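PDB 2AWA: beta sliding clamp from Streptococcus pneumoniae, which probably forms a ring-shaped head-to-tail dimer around DNA that tethers DNA polymerases and other proteins to it and so confers processivity. Local coordinates for residues R284-M287 with E288-R291; I276-V280 with V281-Q285. One frame throughout, in Å; residues are numbered along the deposited sequence.

Contact 2 runs into contact 1 along one continuous piece of chain in the C-terminal clamp domain, their centres about 10 Å apart and each about 25 Å from the centre of the chain. Contact 2 is where strand 274-279 gives way to helix 280-294; contact 1 is the middle of that same helix. The two overlap at R284 and Q285: in contact 2 the amide of R284 closes one of the first helical turns, and in contact 1 its side chain reaches E288. One side of the helix packs on helix 343-351, L283 touching L350 and M287 touching L346. Contact 1 also reaches the second subunit of the ring through R289, whereas contact 2 stays within its own chain.

Contact 1: R284-M287 with E288-R291; sequences RQSM and ERAR
The guanidinium of R289 lies with one face over the backbone carbonyl of Q285, whose O sits 3.6 Å from R289 CZ, while the guanidinium of R284 takes the carboxylate oxygen OE2 of E288 at its edge. Both belong to the middle of helix 280-294 in the C-terminal clamp domain, where R284 and E288, four residues apart, meet side chain to side chain and R289 folds back over the backbone of the preceding turn. R284 and E288 run side by side in the same direction, their flat groups turned 65° apart. R284 NE to E288 OE2, 3.3 Å, is a salt bridge; the hydrogen bond within it is weak, bent to 136° at the hydrogen. The R284 chain is extended as far as CD and then bends about the CG-CD bond, which brings NE alongside the carboxylate. On the other oxygen, R291 NH2 makes a long ion pair with E288 OE1, so E288 is shared by two arginines one turn to either side.

R289 instead reaches back toward S286. E325 ties the two together, salt-bridged to R289 NE and hydrogen-bonded to S286 OG, and R289 NH1 donates to the carbonyl of S100 of the second subunit, placing this turn at the dimer interface. M287, a selenomethionine, is buried against V302, A313 and L346. Along the backbone the i to i+4 hydrogen bonds continue, the straightest of these four from A290 N to S286 O, 3.0 Å at 172°.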
# COMPACT_ATOMS: atom_id res chain seq x y z
N ARG B 284 -2.30 -23.00 9.95
CA ARG B 284 -1.88 -21.96 9.03
C ARG B 284 -0.60 -21.29 9.51
O ARG B 284 0.32 -21.07 8.74
CB ARG B 284 -2.96 -20.89 8.83
CG ARG B 284 -2.72 -20.03 7.58
CD ARG B 284 -3.72 -18.91 7.44
NE ARG B 284 -3.51 -17.90 8.47
CZ ARG B 284 -4.27 -17.71 9.55
NH1 ARG B 284 -5.35 -18.45 9.80
NH2 ARG B 284 -3.94 -16.76 10.41
N GLN B 285 -0.52 -20.98 10.79
CA GLN B 285 0.66 -20.27 11.28
C GLN B 285 1.88 -21.16 11.22
O GLN B 285 2.98 -20.67 10.98
CB GLN B 285 0.41 -19.74 12.68
CG GLN B 285 -0.68 -18.65 12.70
CD GLN B 285 -1.19 -18.32 14.08
OE1 GLN B 285 -0.93 -19.02 15.05
NE2 GLN B 285 -1.94 -17.24 14.17
N SER B 286 1.70 -22.46 11.39
CA SER B 286 2.81 -23.41 11.27
C SER B 286 3.32 -23.52 9.84
O SER B 286 4.51 -23.62 9.63
CB SER B 286 2.39 -24.79 11.75
OG SER B 286 2.34 -24.82 13.15
N MSE B 287 2.40 -23.53 8.88
CA MSE B 287 2.75 -23.62 7.47
C MSE B 287 3.41 -22.38 6.91
O MSE B 287 4.24 -22.47 6.00
CB MSE B 287 1.50 -23.94 6.68
CG MSE B 287 0.98 -25.32 6.94
SE MSE B 287 2.37 -26.73 6.70
CE MSE B 287 2.95 -26.99 8.59
N GLU B 288 3.06 -21.21 7.45
CA GLU B 288 3.66 -19.94 7.06
C GLU B 288 5.08 -19.80 7.56
O GLU B 288 5.93 -19.19 6.89
CB GLU B 288 2.81 -18.79 7.57
CG GLU B 288 1.39 -18.87 7.04
CD GLU B 288 0.71 -17.55 6.84
OE1 GLU B 288 1.33 -16.66 6.22
OE2 GLU B 288 -0.47 -17.44 7.25
N ARG B 289 5.34 -20.34 8.74
CA ARG B 289 6.68 -20.43 9.28
C ARG B 289 7.51 -21.37 8.41
O ARG B 289 8.59 -21.01 7.93
CB ARG B 289 6.66 -20.91 10.75
CG ARG B 289 6.64 -19.78 11.80
CD ARG B 289 6.80 -20.29 13.25
NE ARG B 289 5.74 -21.22 13.63
CZ ARG B 289 4.57 -20.88 14.17
NH1 ARG B 289 4.27 -19.62 14.40
NH2 ARG B 289 3.69 -21.81 14.46
N ALA B 290 6.99 -22.57 8.21
CA ALA B 290 7.57 -23.51 7.27
C ALA B 290 7.89 -22.84 5.93
O ALA B 290 8.96 -23.03 5.38
CB ALA B 290 6.62 -24.66 7.06
N ARG B 291 6.97 -22.03 5.42
CA ARG B 291 7.15 -21.42 4.11
C ARG B 291 8.28 -20.38 4.04
O ARG B 291 8.95 -20.23 3.01
CB ARG B 291 5.83 -20.84 3.60
CG ARG B 291 5.95 -20.22 2.21
CD ARG B 291 4.59 -19.93 1.59
NE ARG B 291 3.90 -18.85 2.28
CZ ARG B 291 2.70 -18.40 1.95
NH1 ARG B 291 2.04 -18.93 0.93
NH2 ARG B 291 2.16 -17.43 2.66

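Contact 2: I276-V280 with V281-Q285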
# COMPACT_ATOMS: atom_id res chain seq x y z
N ILE B 276 -5.92 -36.58 10.25
CA ILE B 276 -5.51 -35.68 11.32
C ILE B 276 -6.49 -34.53 11.41
O ILE B 276 -6.93 -34.00 10.39
CB ILE B 276 -4.13 -35.09 11.07
CG1 ILE B 276 -3.10 -36.20 10.91
CG2 ILE B 276 -3.74 -34.23 12.26
CD1 ILE B 276 -1.76 -35.74 10.45
N THR B 277 -6.84 -34.12 12.62
CA THR B 277 -7.77 -33.03 12.78
C THR B 277 -7.10 -31.88 13.51
O THR B 277 -6.65 -32.01 14.65
CB THR B 277 -9.07 -33.49 13.45
OG1 THR B 277 -9.63 -34.57 12.67
CG2 THR B 277 -10.07 -32.37 13.48
N PHE B 278 -7.03 -30.75 12.83
CA PHE B 278 -6.20 -29.64 13.24
C PHE B 278 -7.03 -28.43 13.55
O PHE B 278 -8.11 -28.26 12.98
CB PHE B 278 -5.30 -29.21 12.11
CG PHE B 278 -4.13 -30.09 11.85
CD1 PHE B 278 -2.96 -29.96 12.61
CD2 PHE B 278 -4.12 -30.97 10.76
CE1 PHE B 278 -1.81 -30.74 12.32
CE2 PHE B 278 -3.00 -31.74 10.47
CZ PHE B 278 -1.85 -31.64 11.26
N ASN B 279 -6.51 -27.58 14.42
CA ASN B 279 -6.97 -26.21 14.53
C ASN B 279 -6.46 -25.43 13.29
O ASN B 279 -5.24 -25.41 12.99
CB ASN B 279 -6.46 -25.56 15.82
CG ASN B 279 -6.87 -24.11 15.94
OD1 ASN B 279 -6.18 -23.23 15.45
ND2 ASN B 279 -8.02 -23.85 16.56
N VAL B 280 -7.40 -24.81 12.58
CA VAL B 280 -7.13 -24.23 11.26
C VAL B 280 -6.10 -23.14 11.37
O VAL B 280 -5.10 -23.14 10.63
CB VAL B 280 -8.43 -23.67 10.62
CG1 VAL B 280 -8.14 -22.84 9.37
CG2 VAL B 280 -9.37 -24.81 10.27
N VAL B 281 -6.33 -22.23 12.31
CA VAL B 281 -5.45 -21.08 12.49
C VAL B 281 -4.05 -21.53 12.86
O VAL B 281 -3.09 -21.08 12.26
CB VAL B 281 -5.98 -20.10 13.53
CG1 VAL B 281 -4.97 -19.03 13.80
CG2 VAL B 281 -7.29 -19.45 13.04
N ASN B 282 -3.94 -22.43 13.83
CA ASN B 282 -2.64 -22.89 14.30
C ASN B 282 -1.88 -23.57 13.21
O ASN B 282 -0.70 -23.38 13.08
CB ASN B 282 -2.77 -23.86 15.47
CG ASN B 282 -3.22 -23.19 16.73
OD1 ASN B 282 -3.35 -21.95 16.78
ND2 ASN B 282 -3.47 -23.99 17.77
N LEU B 283 -2.57 -24.38 12.41
CA LEU B 283 -1.91 -25.02 11.29
C LEU B 283 -1.45 -23.97 10.28
O LEU B 283 -0.32 -24.00 9.83
CB LEU B 283 -2.82 -26.07 10.66
CG LEU B 283 -2.21 -26.90 9.53
CD1 LEU B 283 -0.79 -27.47 9.84
CD2 LEU B 283 -3.17 -27.99 9.18
N ARG B 284 -2.30 -23.00 9.95
CA ARG B 284 -1.88 -21.96 9.03
C ARG B 284 -0.60 -21.29 9.51
O ARG B 284 0.32 -21.07 8.74
CB ARG B 284 -2.96 -20.89 8.83
CG ARG B 284 -2.72 -20.03 7.58
CD ARG B 284 -3.72 -18.91 7.44
NE ARG B 284 -3.51 -17.90 8.47
CZ ARG B 284 -4.27 -17.71 9.55
NH1 ARG B 284 -5.35 -18.45 9.80
NH2 ARG B 284 -3.94 -16.76 10.41
N GLN B 285 -0.52 -20.98 10.79
CA GLN B 285 0.66 -20.27 11.28
C GLN B 285 1.88 -21.16 11.22
O GLN B 285 2.98 -20.67 10.98
CB GLN B 285 0.41 -19.74 12.68
CG GLN B 285 -0.68 -18.65 12.70
CD GLN B 285 -1.19 -18.32 14.08
OE1 GLN B 285 -0.93 -19.02 15.05
NE2 GLN B 285 -1.94 -17.24 14.17
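Strand 276-279 meets helix 281-285 almost at a right angle, 87° between their directions, with the axes 6.5 Å apart at closest approach, and the backbone turns from one into the other at N279 and V280. N279 is the N-cap of helix 280-294. Its side chain folds forward under the first turn, CG anti to the backbone N (chi1 177°), and OD1 accepts from N282 N at 2.9 Å, with the donor in the carbonyl plane and the hydrogen bond nearly straight. The main-chain oxygen of the same residue takes the next amide, L283 N, also at 2.9 Å, so one asparagine serves two amides of the opening turn. R284 N then reaches V280 O. The side-chain amide of N282 lies aslant across that of N279, with N282 CG 3.2 Å from N279 OD1.

One residue before the cap, F278 points toward the helix and packs into the domain core against V311, V358 and I360. The ring lies between a strand residue and a helix residue: I276 CG2 over one face, L283 CD2 over the opposite one, both offset toward the rim. V280 turns away from the following turn, to V358 and L350. The contact with leucine is a CH-pi interaction, L283 CD2 standing 3.7 Å from the F278 ring centroid and 22° off its normal, displaced toward CG and CD2 of the ring.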